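Local atomic coordinates of dihydrodipicolinate reductase N-terminus domain-containing protein (Mycobacterium smegmatis, PDB entry 6IAQ), a protein that probably catalyses the NADP-dependent asymmetric reductive amination of ketones to amines, as a native amine dehydrogenase with a Rossmann-type nucleotide-binding domain. Residues T155-A166 against I282-L293. Sequence-based numbering, arbitrary orientation.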
# COMPACT_ATOMS: atom_id res chain seq x y z
N THR A 155 2.62 5.73 7.74
CA THR A 155 3.42 6.97 7.52
C THR A 155 3.03 8.05 8.53
O THR A 155 3.59 9.18 8.44
CB THR A 155 3.29 7.45 6.08
OG1 THR A 155 2.01 8.06 5.88
CG2 THR A 155 3.53 6.34 5.10
N ALA A 156 2.10 7.75 9.45
CA ALA A 156 1.61 8.74 10.44
C ALA A 156 2.42 8.61 11.73
O ALA A 156 2.83 7.48 12.07
CB ALA A 156 0.15 8.55 10.69
N HIS A 157 2.68 9.73 12.40
CA HIS A 157 3.25 9.77 13.78
C HIS A 157 2.12 9.62 14.80
O HIS A 157 2.26 8.86 15.74
CB HIS A 157 4.00 11.08 14.03
CG HIS A 157 4.74 11.05 15.33
ND1 HIS A 157 4.55 12.00 16.31
CD2 HIS A 157 5.68 10.20 15.80
CE1 HIS A 157 5.32 11.71 17.34
NE2 HIS A 157 6.03 10.63 17.03
N ARG A 158 1.06 10.39 14.62
CA ARG A 158 -0.14 10.35 15.49
C ARG A 158 -1.37 10.36 14.60
O ARG A 158 -1.44 11.20 13.69
CB ARG A 158 -0.15 11.52 16.47
CG ARG A 158 -1.17 11.34 17.59
CD ARG A 158 -1.49 12.62 18.35
NE ARG A 158 -2.39 13.48 17.59
CZ ARG A 158 -2.09 14.67 17.07
NH1 ARG A 158 -3.01 15.34 16.40
NH2 ARG A 158 -0.88 15.20 17.22
N ILE A 159 -2.31 9.46 14.87
CA ILE A 159 -3.59 9.40 14.12
C ILE A 159 -4.72 9.85 15.05
O ILE A 159 -4.88 9.21 16.11
CB ILE A 159 -3.82 7.98 13.57
CG1 ILE A 159 -2.74 7.62 12.55
CG2 ILE A 159 -5.24 7.87 13.00
CD1 ILE A 159 -2.81 6.18 12.04
N ASP A 160 -5.48 10.86 14.63
CA ASP A 160 -6.75 11.23 15.30
C ASP A 160 -7.91 10.52 14.60
O ASP A 160 -8.68 9.86 15.29
CB ASP A 160 -6.95 12.74 15.30
CG ASP A 160 -5.84 13.47 16.04
OD1 ASP A 160 -5.33 12.91 17.01
OD2 ASP A 160 -5.45 14.57 15.57
N THR A 161 -8.01 10.67 13.28
CA THR A 161 -9.15 10.15 12.49
C THR A 161 -8.65 9.56 11.17
O THR A 161 -7.88 10.24 10.45
CB THR A 161 -10.17 11.25 12.20
OG1 THR A 161 -10.41 11.91 13.44
CG2 THR A 161 -11.48 10.71 11.68
N VAL A 162 -9.14 8.38 10.83
CA VAL A 162 -9.05 7.78 9.47
C VAL A 162 -10.45 7.83 8.85
O VAL A 162 -11.38 7.24 9.45
CB VAL A 162 -8.50 6.35 9.51
CG1 VAL A 162 -8.37 5.77 8.10
CG2 VAL A 162 -7.17 6.28 10.25
N ARG A 163 -10.58 8.53 7.71
CA ARG A 163 -11.88 8.75 7.05
C ARG A 163 -11.79 8.25 5.60
O ARG A 163 -10.88 8.68 4.87
CB ARG A 163 -12.28 10.23 7.09
CG ARG A 163 -12.58 10.76 8.48
CD ARG A 163 -13.76 11.71 8.46
NE ARG A 163 -13.32 13.05 8.15
CZ ARG A 163 -13.19 14.04 9.04
NH1 ARG A 163 -12.78 15.23 8.63
NH2 ARG A 163 -13.48 13.85 10.32
N GLY A 164 -12.73 7.39 5.21
CA GLY A 164 -12.84 6.89 3.84
C GLY A 164 -14.17 7.25 3.23
O GLY A 164 -15.20 7.30 3.95
N LYS A 165 -14.15 7.48 1.93
CA LYS A 165 -15.33 7.79 1.11
C LYS A 165 -15.20 6.97 -0.17
O LYS A 165 -14.14 7.06 -0.82
CB LYS A 165 -15.46 9.29 0.83
CG LYS A 165 -16.79 9.68 0.21
CD LYS A 165 -17.04 11.17 0.06
CE LYS A 165 -16.14 11.83 -0.96
NZ LYS A 165 -16.82 12.93 -1.69
N ALA A 166 -16.23 6.18 -0.48
CA ALA A 166 -16.21 5.25 -1.63
C ALA A 166 -17.55 5.27 -2.33
O ALA A 166 -18.62 5.42 -1.68
CB ALA A 166 -15.82 3.87 -1.15
N ILE A 282 -15.22 6.34 -6.82
CA ILE A 282 -14.21 7.07 -6.02
C ILE A 282 -13.69 6.20 -4.89
O ILE A 282 -14.41 5.34 -4.35
CB ILE A 282 -14.70 8.43 -5.52
CG1 ILE A 282 -15.76 8.33 -4.44
CG2 ILE A 282 -15.16 9.33 -6.68
CD1 ILE A 282 -15.71 9.50 -3.49
N ASN A 283 -12.44 6.46 -4.55
CA ASN A 283 -11.77 5.95 -3.33
C ASN A 283 -10.94 7.09 -2.75
O ASN A 283 -9.86 7.36 -3.28
CB ASN A 283 -10.89 4.75 -3.64
CG ASN A 283 -10.46 4.05 -2.36
OD1 ASN A 283 -11.32 3.77 -1.52
ND2 ASN A 283 -9.18 3.74 -2.25
N GLU A 284 -11.44 7.77 -1.72
CA GLU A 284 -10.80 8.98 -1.15
C GLU A 284 -10.67 8.80 0.35
O GLU A 284 -11.70 8.58 1.02
CB GLU A 284 -11.59 10.24 -1.45
CG GLU A 284 -11.72 10.57 -2.91
CD GLU A 284 -12.57 11.79 -3.23
OE1 GLU A 284 -13.25 12.36 -2.32
OE2 GLU A 284 -12.63 12.14 -4.39
N TRP A 285 -9.44 8.79 0.83
CA TRP A 285 -9.14 8.58 2.27
C TRP A 285 -8.31 9.75 2.80
O TRP A 285 -7.39 10.23 2.12
CB TRP A 285 -8.41 7.26 2.49
CG TRP A 285 -9.29 6.09 2.21
CD1 TRP A 285 -9.69 5.65 0.99
CD2 TRP A 285 -9.92 5.24 3.18
NE1 TRP A 285 -10.46 4.53 1.14
CE2 TRP A 285 -10.67 4.28 2.46
CE3 TRP A 285 -9.92 5.17 4.57
CZ2 TRP A 285 -11.41 3.28 3.09
CZ3 TRP A 285 -10.67 4.20 5.20
CH2 TRP A 285 -11.40 3.26 4.46
N THR A 286 -8.68 10.20 3.99
CA THR A 286 -7.98 11.26 4.74
C THR A 286 -7.57 10.67 6.08
O THR A 286 -8.39 9.98 6.70
CB THR A 286 -8.88 12.48 4.93
OG1 THR A 286 -9.24 12.95 3.63
CG2 THR A 286 -8.22 13.56 5.75
N ILE A 287 -6.35 10.95 6.49
CA ILE A 287 -5.90 10.76 7.90
C ILE A 287 -5.67 12.14 8.51
O ILE A 287 -4.87 12.90 7.96
CB ILE A 287 -4.67 9.87 7.96
CG1 ILE A 287 -4.95 8.51 7.31
CG2 ILE A 287 -4.19 9.71 9.40
CD1 ILE A 287 -3.75 7.60 7.26
N GLU A 288 -6.43 12.46 9.56
CA GLU A 288 -6.21 13.67 10.39
C GLU A 288 -5.32 13.27 11.56
O GLU A 288 -5.64 12.30 12.27
CB GLU A 288 -7.54 14.27 10.85
CG GLU A 288 -8.38 14.76 9.69
CD GLU A 288 -9.81 15.12 10.06
OE1 GLU A 288 -10.38 15.99 9.40
OE2 GLU A 288 -10.35 14.52 10.99
N GLY A 289 -4.20 13.97 11.70
CA GLY A 289 -3.26 13.72 12.81
C GLY A 289 -1.97 14.45 12.53
O GLY A 289 -2.03 15.53 11.94
N GLU A 290 -0.86 13.84 12.91
CA GLU A 290 0.50 14.34 12.60
C GLU A 290 1.14 13.30 11.68
O GLU A 290 1.45 12.20 12.12
CB GLU A 290 1.27 14.54 13.91
CG GLU A 290 2.67 15.11 13.70
CD GLU A 290 3.54 15.26 14.95
OE1 GLU A 290 2.98 15.27 16.08
OE2 GLU A 290 4.79 15.34 14.78
N PRO A 291 1.30 13.57 10.37
CA PRO A 291 0.75 14.75 9.71
C PRO A 291 -0.66 14.44 9.20
O PRO A 291 -1.11 13.32 9.39
CB PRO A 291 1.70 14.91 8.52
CG PRO A 291 1.97 13.49 8.11
CD PRO A 291 2.00 12.70 9.41
N ASN A 292 -1.30 15.38 8.52
CA ASN A 292 -2.54 15.11 7.73
C ASN A 292 -2.13 14.44 6.42
O ASN A 292 -1.17 14.92 5.76
CB ASN A 292 -3.37 16.35 7.46
CG ASN A 292 -3.91 16.98 8.74
OD1 ASN A 292 -4.22 16.27 9.71
ND2 ASN A 292 -3.99 18.30 8.77
N LEU A 293 -2.84 13.36 6.04
CA LEU A 293 -2.51 12.57 4.84
C LEU A 293 -3.76 12.43 3.98
O LEU A 293 -4.89 12.48 4.53
CB LEU A 293 -1.99 11.20 5.25
CG LEU A 293 -0.66 11.22 5.98
CD1 LEU A 293 -0.55 10.02 6.89
CD2 LEU A 293 0.50 11.29 4.99
O HOH W 1 -15.20 13.53 -3.51
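Gly164 and Trp285 face each other as a non-hydrogen-bonded pair of two neighbouring antiparallel strands, 161-166 and 282-288, in the mixed sheet of the C-terminal domain. The indole lies flat over the glycine: Gly164 CA sits 3.4 Å from the centroid of the Trp285 six-membered ring, 13° off its normal, a CH-pi contact that the missing side chain makes possible. With CG of Trp285 anti to its own carbonyl carbon (chi1 -68°), the ring folds back across the neighbouring strand, and its rim reaches Val162, whose CG1 lies 3.9 Å from Trp285 CE3. Trp285 NE1 donates in its ring plane to Asn283 OD1 at 2.9 Å, approaching from above the amide carbonyl plane, which helps to fix the ring's rotation. Together with Ile159, Ile287 and Ala166, these residues form the buried face of the strand pair, on which helix 141-153 packs.

The other face is looser and carries charged groups. Arg163, bent at chi2 and chi3, reaches diagonally across the strand pair to Glu288, and Arg163 NH1 forms a salt bridge with Glu288 OE1 at 2.6 Å, the guanidinium and carboxylate planes 76° apart. Farther along, Lys165 and Glu284 make a long salt bridge, supplemented by a water that accepts from Lys165 NZ and donates to Glu284 OE1.

Two classic beta bulges interrupt the regular ladder toward the corner, where Lys29 of the second subunit hydrogen-bonds through NZ to His157 O. Glu288 O takes the N-H groups of Asp160 and Thr161, and Glu290 O those of His157 and Arg158. A salt bridge links the two bulges: Arg158 grips Asp160 side-on, Arg158 NE to Asp160 OD1 at 3.1 Å and Arg158 NH1 to the syn lone pair of Asp160 OD2 at 2.7 Å.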